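PDB 5HEA: putative glycosyltransferase (GalT1) from Streptococcus parasanguinis FW213, which probably transfers sugars from nucleotide-activated donors, this chain being the C-terminal, GT-A-type glycosyltransferase part of a longer protein. Local coordinates for residues D230-I235 and I276-Q281; N237-I242 and C283-L288; I181-P184 and E190-A193; A148-L153 and R197-A202. All coordinates share one frame; numbering follows the deposited sequence.

Contact 1 (D230-I235 and I276-Q281); sequences DISSMI and IELYQQ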
loop_
_atom_site.group_PDB
_atom_site.type_symbol
_atom_site.label_atom_id
_atom_site.label_comp_id
_atom_site.label_asym_id
_atom_site.label_seq_id
_atom_site.Cartn_x
_atom_site.Cartn_y
_atom_site.Cartn_z
ATOM N N ASP A 230 9.138 -6.551 21.237
ATOM C CA ASP A 230 8.815 -7.367 20.071
ATOM C C ASP A 230 8.583 -8.789 20.574
ATOM O O ASP A 230 9.518 -9.584 20.680
ATOM C CB ASP A 230 9.987 -7.332 19.081
ATOM C CG ASP A 230 9.698 -8.067 17.772
ATOM O OD1 ASP A 230 8.721 -8.838 17.692
ATOM O OD2 ASP A 230 10.478 -7.882 16.810
ATOM N N ILE A 231 7.333 -9.108 20.890
ATOM C CA ILE A 231 7.014 -10.394 21.504
ATOM C C ILE A 231 7.384 -11.552 20.583
ATOM O O ILE A 231 7.958 -12.546 21.023
ATOM C CB ILE A 231 5.516 -10.510 21.881
ATOM C CG1 ILE A 231 5.056 -9.295 22.684
ATOM C CG2 ILE A 231 5.279 -11.772 22.678
ATOM C CD1 ILE A 231 4.552 -8.141 21.833
ATOM N N SER A 232 7.056 -11.413 19.304
ATOM C CA SER A 232 7.317 -12.473 18.344
ATOM C C SER A 232 8.794 -12.846 18.250
ATOM O O SER A 232 9.135 -14.028 18.262
ATOM C CB SER A 232 6.812 -12.084 16.963
ATOM O OG SER A 232 6.897 -13.201 16.122
ATOM N N SER A 233 9.662 -11.840 18.131
ATOM C CA SER A 233 11.111 -12.066 18.123
ATOM C C SER A 233 11.649 -12.701 19.404
ATOM O O SER A 233 12.536 -13.561 19.361
ATOM C CB SER A 233 11.837 -10.749 17.889
ATOM O OG SER A 233 11.744 -10.411 16.525
ATOM N N MET A 234 11.126 -12.256 20.541
ATOM C CA MET A 234 11.507 -12.819 21.835
ATOM C C MET A 234 11.400 -14.359 21.802
ATOM O O MET A 234 12.279 -15.075 22.293
ATOM C CB MET A 234 10.613 -12.236 22.934
ATOM C CG MET A 234 10.985 -12.663 24.350
ATOM S SD MET A 234 9.863 -12.018 25.618
ATOM C CE MET A 234 8.281 -12.727 25.116
ATOM N N ILE A 235 10.328 -14.853 21.196
ATOM C CA ILE A 235 10.073 -16.287 21.137
ATOM C C ILE A 235 10.925 -16.939 20.061
ATOM O O ILE A 235 11.615 -17.915 20.330
ATOM C CB ILE A 235 8.568 -16.571 20.900
ATOM C CG1 ILE A 235 7.751 -15.984 22.050
ATOM C CG2 ILE A 235 8.305 -18.063 20.784
ATOM C CD1 ILE A 235 8.253 -16.457 23.409
ATOM N N ILE A 276 -3.409 -12.067 18.363
ATOM C CA ILE A 276 -4.137 -13.288 18.679
ATOM C C ILE A 276 -3.479 -14.575 18.173
ATOM O O ILE A 276 -3.437 -15.563 18.900
ATOM C CB ILE A 276 -5.619 -13.181 18.256
ATOM C CG1 ILE A 276 -6.251 -11.964 18.927
ATOM C CG2 ILE A 276 -6.381 -14.449 18.627
ATOM C CD1 ILE A 276 -6.178 -11.986 20.463
ATOM N N GLU A 277 -2.945 -14.581 16.955
ATOM C CA GLU A 277 -2.278 -15.795 16.490
ATOM C C GLU A 277 -1.028 -16.104 17.331
ATOM O O GLU A 277 -0.753 -17.259 17.671
ATOM C CB GLU A 277 -1.911 -15.730 15.010
ATOM C CG GLU A 277 -1.219 -17.006 14.560
ATOM C CD GLU A 277 -1.006 -17.072 13.067
ATOM O OE1 GLU A 277 -0.479 -16.098 12.490
ATOM O OE2 GLU A 277 -1.371 -18.102 12.469
ATOM N N LEU A 278 -0.285 -15.061 17.683
ATOM C CA LEU A 278 0.871 -15.230 18.555
ATOM C C LEU A 278 0.446 -15.779 19.914
ATOM O O LEU A 278 1.076 -16.698 20.444
ATOM C CB LEU A 278 1.610 -13.903 18.706
ATOM C CG LEU A 278 2.881 -13.943 19.537
ATOM C CD1 LEU A 278 3.885 -14.900 18.892
ATOM C CD2 LEU A 278 3.436 -12.534 19.632
ATOM N N TYR A 279 -0.635 -15.231 20.474
ATOM C CA TYR A 279 -1.138 -15.720 21.757
ATOM C C TYR A 279 -1.464 -17.210 21.694
ATOM O O TYR A 279 -1.083 -17.982 22.576
ATOM C CB TYR A 279 -2.351 -14.893 22.225
ATOM C CG TYR A 279 -3.475 -15.706 22.851
ATOM C CD1 TYR A 279 -3.467 -16.023 24.204
ATOM C CD2 TYR A 279 -4.546 -16.143 22.084
ATOM C CE1 TYR A 279 -4.501 -16.768 24.773
ATOM C CE2 TYR A 279 -5.575 -16.889 22.642
ATOM C CZ TYR A 279 -5.546 -17.192 23.982
ATOM O OH TYR A 279 -6.576 -17.930 24.524
ATOM N N GLN A 280 -2.147 -17.609 20.631
ATOM C CA GLN A 280 -2.531 -19.002 20.441
ATOM C C GLN A 280 -1.295 -19.905 20.405
ATOM O O GLN A 280 -1.263 -20.954 21.060
ATOM C CB GLN A 280 -3.355 -19.139 19.152
ATOM C CG GLN A 280 -3.700 -20.571 18.749
ATOM C CD GLN A 280 -2.826 -21.131 17.605
ATOM O OE1 GLN A 280 -2.597 -20.482 16.576
ATOM N NE2 GLN A 280 -2.350 -22.360 17.789
ATOM N N GLN A 281 -0.272 -19.488 19.658
ATOM C CA GLN A 281 0.922 -20.308 19.475
ATOM C C GLN A 281 1.681 -20.479 20.784
ATOM O O GLN A 281 2.056 -21.598 21.152
ATOM C CB GLN A 281 1.829 -19.726 18.372
ATOM C CG GLN A 281 1.273 -19.915 16.944
ATOM C CD GLN A 281 1.448 -21.348 16.410
ATOM O OE1 GLN A 281 2.398 -22.057 16.778
ATOM N NE2 GLN A 281 0.528 -21.773 15.534
#
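In the C-terminal three-helix bundle, the opening turns of helices 231-247 and 276-291 run in the same sense and meet through L278 and I231. On its helix L278 alone makes the contact; across from it stand I231 and S232. The CG of L278 stands anti to the backbone N (chi1 -177°), which sends the CD2 methyl across to the other helix. There CD2 meets the branch of I231, 3.6 Å from I231 CG2 and 3.7 Å from I231 CB. The two side chains cross obliquely, and the touch is methyl against the beta-branched root of the isoleucine. The same CD2 lies 3.8 Å from S232 N, resting against the first turn of backbone, with S232 CB a little farther off toward solvent. No hydrogen bond joins the two segments.

The turn that receives L278 is held at its start by an N-cap. D230 OD1 accepts from S233 N at 3.2 Å with an almost straight N-H (174°), although the donor sits well above the carboxylate plane. D230 OD2 adds a weak bond from S233 OG, and S233 OG is also bonded to R187.

Beneath the contact, I231 and I235 pack on C266 of helix 253-272, which is joined by a disulfide to C282. Elsewhere on helix 276-291, E277 and Q280 bond to L185 and G180 of a second subunit, and the ring of Y279 meets H66 of a third. This is the apolar, partly open end of a disulfide-braced helical bundle that also contributes to the hexamer interface.

Contact 2 (N237-I242 and C283-L288); sequences NAEERI and CNKLDL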
loop_
_atom_site.group_PDB
_atom_site.type_symbol
_atom_site.label_atom_id
_atom_site.label_comp_id
_atom_site.label_asym_id
_atom_site.label_seq_id
_atom_site.Cartn_x
_atom_site.Cartn_y
_atom_site.Cartn_z
ATOM N N ASN A 237 13.673 -15.906 18.572
ATOM C CA ASN A 237 15.093 -15.849 18.955
ATOM C C ASN A 237 15.489 -16.988 19.887
ATOM O O ASN A 237 16.535 -17.594 19.707
ATOM C CB ASN A 237 15.470 -14.519 19.633
ATOM C CG ASN A 237 15.483 -13.343 18.665
ATOM O OD1 ASN A 237 15.380 -13.524 17.457
ATOM N ND2 ASN A 237 15.628 -12.134 19.199
ATOM N N ALA A 238 14.675 -17.243 20.911
ATOM C CA ALA A 238 14.970 -18.312 21.871
ATOM C C ALA A 238 14.910 -19.709 21.212
ATOM O O ALA A 238 15.717 -20.591 21.520
ATOM C CB ALA A 238 14.016 -18.233 23.078
ATOM N N GLU A 239 13.959 -19.901 20.303
ATOM C CA GLU A 239 13.833 -21.175 19.574
ATOM C C GLU A 239 15.010 -21.417 18.634
ATOM O O GLU A 239 15.590 -22.491 18.609
ATOM C CB GLU A 239 12.504 -21.219 18.810
ATOM C CG GLU A 239 11.320 -21.394 19.763
ATOM C CD GLU A 239 9.974 -21.052 19.146
ATOM O OE1 GLU A 239 9.945 -20.544 18.004
ATOM O OE2 GLU A 239 8.939 -21.298 19.815
ATOM N N GLU A 240 15.367 -20.399 17.867
ATOM C CA GLU A 240 16.555 -20.453 17.016
ATOM C C GLU A 240 17.826 -20.775 17.830
ATOM O O GLU A 240 18.645 -21.621 17.445
ATOM C CB GLU A 240 16.675 -19.097 16.310
ATOM C CG GLU A 240 17.854 -18.891 15.369
ATOM C CD GLU A 240 17.799 -17.498 14.738
ATOM O OE1 GLU A 240 17.662 -16.483 15.479
ATOM O OE2 GLU A 240 17.850 -17.420 13.497
ATOM N N ARG A 241 17.984 -20.114 18.972
ATOM C CA ARG A 241 19.178 -20.311 19.800
ATOM C C ARG A 241 19.253 -21.724 20.405
ATOM O O ARG A 241 20.324 -22.355 20.424
ATOM C CB ARG A 241 19.260 -19.237 20.893
ATOM C CG ARG A 241 20.320 -19.505 21.969
ATOM C CD ARG A 241 20.584 -18.258 22.829
ATOM N NE ARG A 241 19.381 -17.654 23.406
ATOM C CZ ARG A 241 18.906 -16.457 23.059
ATOM N NH1 ARG A 241 19.536 -15.742 22.136
ATOM N NH2 ARG A 241 17.811 -15.959 23.638
ATOM N N ILE A 242 18.123 -22.226 20.894
ATOM C CA ILE A 242 18.076 -23.608 21.378
ATOM C C ILE A 242 18.439 -24.585 20.267
ATOM O O ILE A 242 19.236 -25.498 20.480
ATOM C CB ILE A 242 16.702 -23.964 21.997
ATOM C CG1 ILE A 242 16.553 -23.248 23.346
ATOM C CG2 ILE A 242 16.551 -25.500 22.154
ATOM C CD1 ILE A 242 15.112 -23.126 23.829
ATOM N N CYS A 283 0.589 -19.938 23.954
ATOM C CA CYS A 283 -0.187 -20.681 24.940
ATOM C C CYS A 283 -0.196 -22.167 24.672
ATOM O O CYS A 283 -0.167 -22.964 25.605
ATOM C CB CYS A 283 -1.620 -20.160 25.020
ATOM S SG CYS A 283 -1.677 -18.582 25.844
ATOM N N ASN A 284 -0.247 -22.546 23.402
ATOM C CA ASN A 284 -0.210 -23.963 23.055
ATOM C C ASN A 284 1.136 -24.576 23.415
ATOM O O ASN A 284 1.191 -25.660 23.992
ATOM C CB ASN A 284 -0.524 -24.170 21.574
ATOM C CG ASN A 284 -0.217 -25.586 21.097
ATOM O OD1 ASN A 284 -0.737 -26.570 21.628
ATOM N ND2 ASN A 284 0.615 -25.688 20.076
ATOM N N LYS A 285 2.211 -23.870 23.067
ATOM C CA LYS A 285 3.559 -24.300 23.391
ATOM C C LYS A 285 3.736 -24.450 24.903
ATOM O O LYS A 285 4.284 -25.447 25.376
ATOM C CB LYS A 285 4.606 -23.346 22.776
ATOM C CG LYS A 285 4.764 -23.543 21.268
ATOM C CD LYS A 285 5.953 -22.767 20.684
ATOM C CE LYS A 285 5.492 -21.596 19.827
ATOM N NZ LYS A 285 6.601 -20.956 19.042
ATOM N N LEU A 286 3.244 -23.477 25.665
ATOM C CA LEU A 286 3.346 -23.547 27.123
ATOM C C LEU A 286 2.494 -24.692 27.679
ATOM O O LEU A 286 2.897 -25.383 28.612
ATOM C CB LEU A 286 2.949 -22.204 27.745
ATOM C CG LEU A 286 3.200 -21.991 29.238
ATOM C CD1 LEU A 286 4.691 -22.059 29.581
ATOM C CD2 LEU A 286 2.593 -20.658 29.670
ATOM N N ASP A 287 1.315 -24.891 27.092
ATOM C CA ASP A 287 0.437 -26.004 27.434
ATOM C C ASP A 287 1.118 -27.367 27.216
ATOM O O ASP A 287 0.986 -28.266 28.032
ATOM C CB ASP A 287 -0.847 -25.920 26.594
ATOM C CG ASP A 287 -1.869 -26.992 26.955
ATOM O OD1 ASP A 287 -1.909 -27.428 28.126
ATOM O OD2 ASP A 287 -2.647 -27.390 26.061
ATOM N N LEU A 288 1.843 -27.514 26.114
ATOM C CA LEU A 288 2.509 -28.781 25.805
ATOM C C LEU A 288 3.637 -29.047 26.795
ATOM O O LEU A 288 3.800 -30.158 27.298
ATOM C CB LEU A 288 3.071 -28.770 24.379
ATOM C CG LEU A 288 2.050 -28.838 23.245
ATOM C CD1 LEU A 288 2.733 -28.713 21.883
ATOM C CD2 LEU A 288 1.258 -30.137 23.332
#
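E239 and K285 reach for each other from opposite directions, and their ends bridge two helices whose CA atoms at these residues stand 11.4 Å apart. Both side chains leave with CG beside the backbone N. The glutamate then runs out extended, whereas the lysine is bent at chi3 (-109°), a turn that helps bring the ammonium to one carboxylate oxygen. K285 NZ donates to E239 OE2 at a modelled 2.5 Å, so short that its exact length is doubtful. E239 OE1 is 3.5 Å from K285 NZ, which makes the salt bridge one-sided: a single oxygen does the gripping. The aliphatic stem follows close behind, with K285 CD 3.4 Å from E239 OE2.

Each partner has further work. E239 OE2 also bonds to Y259 OH of helix 253-272, and K285 NZ pairs with E240 of a second subunit, whose own K285 in turn pairs with E240 of this chain. Nearby, C283 is tied by a disulfide to C267.

With one ammonium set between carboxylates of two chains, this buried charge is probably well compensated. The same chemistry joins the first and third helices of the bundle and links them to the neighbouring subunit.

Contact 3 (I181-P184 and E190-A193); sequences IRFP and EDDA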
loop_
_atom_site.group_PDB
_atom_site.type_symbol
_atom_site.label_atom_id
_atom_site.label_comp_id
_atom_site.label_asym_id
_atom_site.label_seq_id
_atom_site.Cartn_x
_atom_site.Cartn_y
_atom_site.Cartn_z
ATOM N N ILE A 181 28.154 -12.811 10.189
ATOM C CA ILE A 181 27.260 -12.422 11.275
ATOM C C ILE A 181 26.787 -10.980 11.119
ATOM O O ILE A 181 27.605 -10.053 11.084
ATOM C CB ILE A 181 27.929 -12.622 12.672
ATOM C CG1 ILE A 181 28.138 -14.118 12.955
ATOM C CG2 ILE A 181 27.051 -12.026 13.754
ATOM C CD1 ILE A 181 28.897 -14.415 14.252
ATOM N N ARG A 182 25.470 -10.797 11.025
ATOM C CA ARG A 182 24.852 -9.469 10.938
ATOM C C ARG A 182 23.602 -9.447 11.790
ATOM O O ARG A 182 23.003 -10.497 12.044
ATOM C CB ARG A 182 24.493 -9.117 9.476
ATOM C CG ARG A 182 25.711 -8.876 8.565
ATOM C CD ARG A 182 26.590 -7.731 9.085
ATOM N NE ARG A 182 27.714 -7.416 8.199
ATOM C CZ ARG A 182 28.907 -8.007 8.252
ATOM N NH1 ARG A 182 29.151 -8.971 9.140
ATOM N NH2 ARG A 182 29.863 -7.638 7.406
ATOM N N PHE A 183 23.215 -8.253 12.244
ATOM C CA PHE A 183 21.966 -8.088 12.969
ATOM C C PHE A 183 20.819 -8.216 11.960
ATOM O O PHE A 183 20.918 -7.701 10.855
ATOM C CB PHE A 183 21.919 -6.725 13.664
ATOM C CG PHE A 183 22.958 -6.568 14.757
ATOM C CD1 PHE A 183 24.259 -6.195 14.447
ATOM C CD2 PHE A 183 22.637 -6.825 16.084
ATOM C CE1 PHE A 183 25.234 -6.066 15.448
ATOM C CE2 PHE A 183 23.605 -6.700 17.093
ATOM C CZ PHE A 183 24.901 -6.317 16.764
ATOM N N PRO A 184 19.732 -8.900 12.348
ATOM C CA PRO A 184 18.534 -9.090 11.510
ATOM C C PRO A 184 17.734 -7.807 11.279
ATOM O O PRO A 184 17.422 -7.089 12.224
ATOM C CB PRO A 184 17.701 -10.091 12.321
ATOM C CG PRO A 184 18.162 -9.894 13.731
ATOM C CD PRO A 184 19.637 -9.651 13.608
ATOM N N GLU A 190 17.279 -7.341 18.436
ATOM C CA GLU A 190 18.241 -7.694 17.405
ATOM C C GLU A 190 19.532 -8.184 18.061
ATOM O O GLU A 190 20.185 -9.095 17.535
ATOM C CB GLU A 190 18.480 -6.524 16.438
ATOM C CG GLU A 190 19.131 -5.258 17.037
ATOM C CD GLU A 190 18.147 -4.264 17.688
ATOM O OE1 GLU A 190 16.942 -4.571 17.857
ATOM O OE2 GLU A 190 18.594 -3.148 18.044
ATOM N N ASP A 191 19.860 -7.590 19.217
ATOM C CA ASP A 191 20.992 -8.007 20.071
ATOM C C ASP A 191 20.808 -9.448 20.527
ATOM O O ASP A 191 21.752 -10.254 20.492
ATOM C CB ASP A 191 21.108 -7.130 21.339
ATOM C CG ASP A 191 21.671 -5.736 21.067
ATOM O OD1 ASP A 191 22.105 -5.482 19.923
ATOM O OD2 ASP A 191 21.689 -4.895 22.011
ATOM N N ASP A 192 19.583 -9.739 20.971
ATOM C CA ASP A 192 19.151 -11.066 21.422
ATOM C C ASP A 192 19.424 -12.136 20.343
ATOM O O ASP A 192 19.812 -13.259 20.658
ATOM C CB ASP A 192 17.653 -10.979 21.767
ATOM C CG ASP A 192 17.067 -12.281 22.336
ATOM O OD1 ASP A 192 17.777 -13.089 22.969
ATOM O OD2 ASP A 192 15.853 -12.470 22.166
ATOM N N ALA A 193 19.238 -11.767 19.076
ATOM C CA ALA A 193 19.404 -12.688 17.948
ATOM C C ALA A 193 20.843 -12.822 17.467
ATOM O O ALA A 193 21.139 -13.690 16.647
ATOM C CB ALA A 193 18.509 -12.251 16.776
#
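F183 sets its CD2 and CE2 atoms against E190 and D191. CD2 of F183 is 3.6 Å from E190 O, which lies at the ring edge near the ring plane, and 4.0 Å from E190 CG. A carbonyl oxygen in that place is consistent with the slightly positive edge of an aromatic ring. On the neighbouring carbon, F183 CE2 comes within 3.4 Å of D191 OD1. That carboxylate approaches obliquely, its plane turned 60° from the ring.

Of the E190 side chain, only the CB-CG stem touches. Its CG sits between the backbone N and the carbonyl carbon (chi1 65°), and a bend at chi2 carries the carboxylate off to a salt bridge with R76. R76 in turn makes a cation-pi contact with F183. Beside this, P184 gives the apolar half of the contact: its ring atom CG is 3.9 Å from A193 CB, and P184 CD lies about as far from E190 O, which accepts from T194 OG1 as well. E190 and D191 recall the Glu-Asp pair that many family 2 glycosyltransferases carry in the active-site region; no role is established for them here.

The two segments form a folded connection between strand 171-174 and helix 195-201. On one flank, S73 and N77 of helix 72-82 bond to the carbonyls of P184 and F183, and F90 of strand 87-90 meets the phenyl edge-to-face. On another, D192 makes salt bridges with R241 of helix 231-247 and R262 of helix 253-272.

Contact 4 (A148-L153 and R197-A202); sequences AEWMDL and RLYLKA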
loop_
_atom_site.group_PDB
_atom_site.type_symbol
_atom_site.label_atom_id
_atom_site.label_comp_id
_atom_site.label_asym_id
_atom_site.label_seq_id
_atom_site.Cartn_x
_atom_site.Cartn_y
_atom_site.Cartn_z
ATOM N N ALA A 148 31.456 -23.306 26.606
ATOM C CA ALA A 148 30.495 -24.114 27.370
ATOM C C ALA A 148 30.204 -23.540 28.759
ATOM O O ALA A 148 29.041 -23.437 29.169
ATOM C CB ALA A 148 30.974 -25.556 27.469
ATOM N N GLU A 149 31.259 -23.152 29.474
ATOM C CA GLU A 149 31.120 -22.462 30.761
ATOM C C GLU A 149 30.414 -21.125 30.603
ATOM O O GLU A 149 29.577 -20.734 31.428
ATOM C CB GLU A 149 32.495 -22.207 31.388
ATOM C CG GLU A 149 33.231 -23.456 31.815
ATOM C CD GLU A 149 34.641 -23.157 32.313
ATOM O OE1 GLU A 149 35.233 -22.147 31.873
ATOM O OE2 GLU A 149 35.159 -23.934 33.143
ATOM N N TRP A 150 30.785 -20.406 29.551
ATOM C CA TRP A 150 30.183 -19.109 29.286
ATOM C C TRP A 150 28.664 -19.231 29.056
ATOM O O TRP A 150 27.878 -18.467 29.629
ATOM C CB TRP A 150 30.855 -18.448 28.082
ATOM C CG TRP A 150 30.324 -17.096 27.821
ATOM C CD1 TRP A 150 29.498 -16.721 26.797
ATOM C CD2 TRP A 150 30.535 -15.928 28.617
ATOM N NE1 TRP A 150 29.205 -15.384 26.896
ATOM C CE2 TRP A 150 29.823 -14.872 28.005
ATOM C CE3 TRP A 150 31.269 -15.665 29.778
ATOM C CZ2 TRP A 150 29.825 -13.571 28.516
ATOM C CZ3 TRP A 150 31.263 -14.378 30.287
ATOM C CH2 TRP A 150 30.546 -13.347 29.656
ATOM N N MET A 151 28.265 -20.213 28.250
ATOM C CA MET A 151 26.856 -20.411 27.896
ATOM C C MET A 151 26.024 -21.036 29.018
ATOM O O MET A 151 24.998 -21.662 28.748
ATOM C CB MET A 151 26.740 -21.307 26.658
ATOM C CG MET A 151 27.394 -20.763 25.387
ATOM S SD MET A 151 26.673 -19.220 24.785
ATOM C CE MET A 151 27.573 -19.028 23.266
ATOM N N ASP A 152 26.447 -20.876 30.268
ATOM C CA ASP A 152 25.786 -21.599 31.348
ATOM C C ASP A 152 25.273 -20.735 32.489
ATOM O O ASP A 152 25.021 -21.242 33.575
ATOM C CB ASP A 152 26.700 -22.691 31.900
ATOM C CG ASP A 152 25.990 -24.018 32.039
ATOM O OD1 ASP A 152 25.115 -24.303 31.196
ATOM O OD2 ASP A 152 26.299 -24.769 32.988
ATOM N N LEU A 153 25.116 -19.440 32.245
ATOM C CA LEU A 153 24.537 -18.547 33.245
ATOM C C LEU A 153 23.113 -18.970 33.620
ATOM O O LEU A 153 22.665 -18.775 34.755
ATOM C CB LEU A 153 24.528 -17.113 32.723
ATOM C CG LEU A 153 24.052 -17.035 31.276
ATOM C CD1 LEU A 153 22.939 -16.007 31.115
ATOM C CD2 LEU A 153 25.234 -16.719 30.377
ATOM N N ARG A 197 25.810 -15.525 18.824
ATOM C CA ARG A 197 26.485 -16.143 17.685
ATOM C C ARG A 197 27.970 -15.765 17.626
ATOM O O ARG A 197 28.810 -16.577 17.247
ATOM C CB ARG A 197 25.757 -15.835 16.376
ATOM C CG ARG A 197 24.319 -16.364 16.378
ATOM C CD ARG A 197 23.636 -16.171 15.048
ATOM N NE ARG A 197 22.935 -14.891 14.946
ATOM C CZ ARG A 197 23.106 -14.019 13.951
ATOM N NH1 ARG A 197 23.978 -14.292 12.983
ATOM N NH2 ARG A 197 22.404 -12.880 13.910
ATOM N N LEU A 198 28.300 -14.539 18.015
ATOM C CA LEU A 198 29.708 -14.159 18.158
ATOM C C LEU A 198 30.431 -14.991 19.222
ATOM O O LEU A 198 31.568 -15.440 19.014
ATOM C CB LEU A 198 29.813 -12.676 18.500
ATOM C CG LEU A 198 29.315 -11.767 17.381
ATOM C CD1 LEU A 198 29.041 -10.366 17.939
ATOM C CD2 LEU A 198 30.373 -11.716 16.278
ATOM N N TYR A 199 29.776 -15.206 20.359
ATOM C CA TYR A 199 30.344 -16.067 21.407
ATOM C C TYR A 199 30.683 -17.466 20.857
ATOM O O TYR A 199 31.752 -18.040 21.134
ATOM C CB TYR A 199 29.347 -16.243 22.550
ATOM C CG TYR A 199 28.987 -15.020 23.352
ATOM C CD1 TYR A 199 29.891 -13.988 23.547
ATOM C CD2 TYR A 199 27.732 -14.921 23.953
ATOM C CE1 TYR A 199 29.543 -12.872 24.301
ATOM C CE2 TYR A 199 27.372 -13.810 24.701
ATOM C CZ TYR A 199 28.279 -12.797 24.869
ATOM O OH TYR A 199 27.932 -11.716 25.623
ATOM N N LEU A 200 29.769 -18.021 20.070
ATOM C CA LEU A 200 29.969 -19.371 19.523
ATOM C C LEU A 200 31.158 -19.440 18.553
ATOM O O LEU A 200 31.676 -20.519 18.278
ATOM C CB LEU A 200 28.684 -19.887 18.861
ATOM C CG LEU A 200 27.492 -20.128 19.788
ATOM C CD1 LEU A 200 26.211 -20.357 18.982
ATOM C CD2 LEU A 200 27.769 -21.311 20.730
ATOM N N LYS A 201 31.597 -18.288 18.046
ATOM C CA LYS A 201 32.766 -18.233 17.170
ATOM C C LYS A 201 34.058 -18.236 17.984
ATOM O O LYS A 201 35.119 -18.558 17.458
ATOM C CB LYS A 201 32.733 -16.974 16.294
ATOM C CG LYS A 201 31.679 -16.965 15.191
ATOM C CD LYS A 201 32.126 -17.781 13.999
ATOM C CE LYS A 201 31.491 -17.268 12.710
ATOM N NZ LYS A 201 32.138 -16.037 12.170
ATOM N N ALA A 202 33.969 -17.884 19.264
ATOM C CA ALA A 202 35.171 -17.697 20.086
ATOM C C ALA A 202 35.698 -18.998 20.689
ATOM O O ALA A 202 34.983 -20.000 20.733
ATOM C CB ALA A 202 34.911 -16.663 21.183
#
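W150 drives the edge of its indole into the face of Y199, a T-shaped aromatic pair joining two short helices, 147-150 and 195-201, beside the sheet of the GT-A fold. The bump is the five-membered ring. Its NE1 stands 3.1 Å above the plane of the Y199 ring and over its central part, somewhat nearer the CD2-CE2 side, with W150 NE1 3.3 Å from Y199 CE2. The planes are 74° apart, and the centroid of the indole's five-membered ring is 4.3 Å from that of the Y199 ring, so the indole stands almost upright on the phenol. W150 CD1 touches down toward Y199 CD2 at 3.8 Å, while W150 CZ2 passes 3.9 Å from Y199 OH at the far end. With CG anti to the backbone N (chi1 -177°), the tryptophan swings outward from its helix to lean on the tyrosine.

The polar tip of Y199 goes elsewhere, to the carbonyl of T164. Around the pair, I205 of strand 204-217 packs on both rings, V118 of strand 116-125 lies against W150, and I116 of that strand against Y199. Y145 adds a second edge-to-face partner for the tryptophan, and L200 meets L288 of a second subunit.

A smaller knob sits next to the aromatic one. M151, the first residue to leave helical geometry, folds back at chi2 (-63°) and brings its methyl to the edge of the Y199 ring, into the notch where Y199 and L200 leave their helix. There M151 CE touches Y199 CB at 3.4 Å and, tighter than usual for two carbons, L200 CD2 at the same distance.

Contacts 1 and 2 clasp the same two helices, 231-247 and 276-291, at successive points: contact 1 is apolar and partly open, contact 2 a buried salt bridge, and I235 packs on K285 between them. Contacts 3 and 4 are buried in the glycosyltransferase body, contact 3 nested in the chain loop that contact 4 closes. Loop residues meet through ring edge and carbonyl in contact 3; contact 4 is aromatic and apolar. They join through I181 against L198 and probably by a hydrogen bond from R197 to the R182 carbonyl. Contact 3 also reaches contact 2: D192 makes a salt bridge with R241 and probably a hydrogen bond with N237. All four adjoin the second subunit.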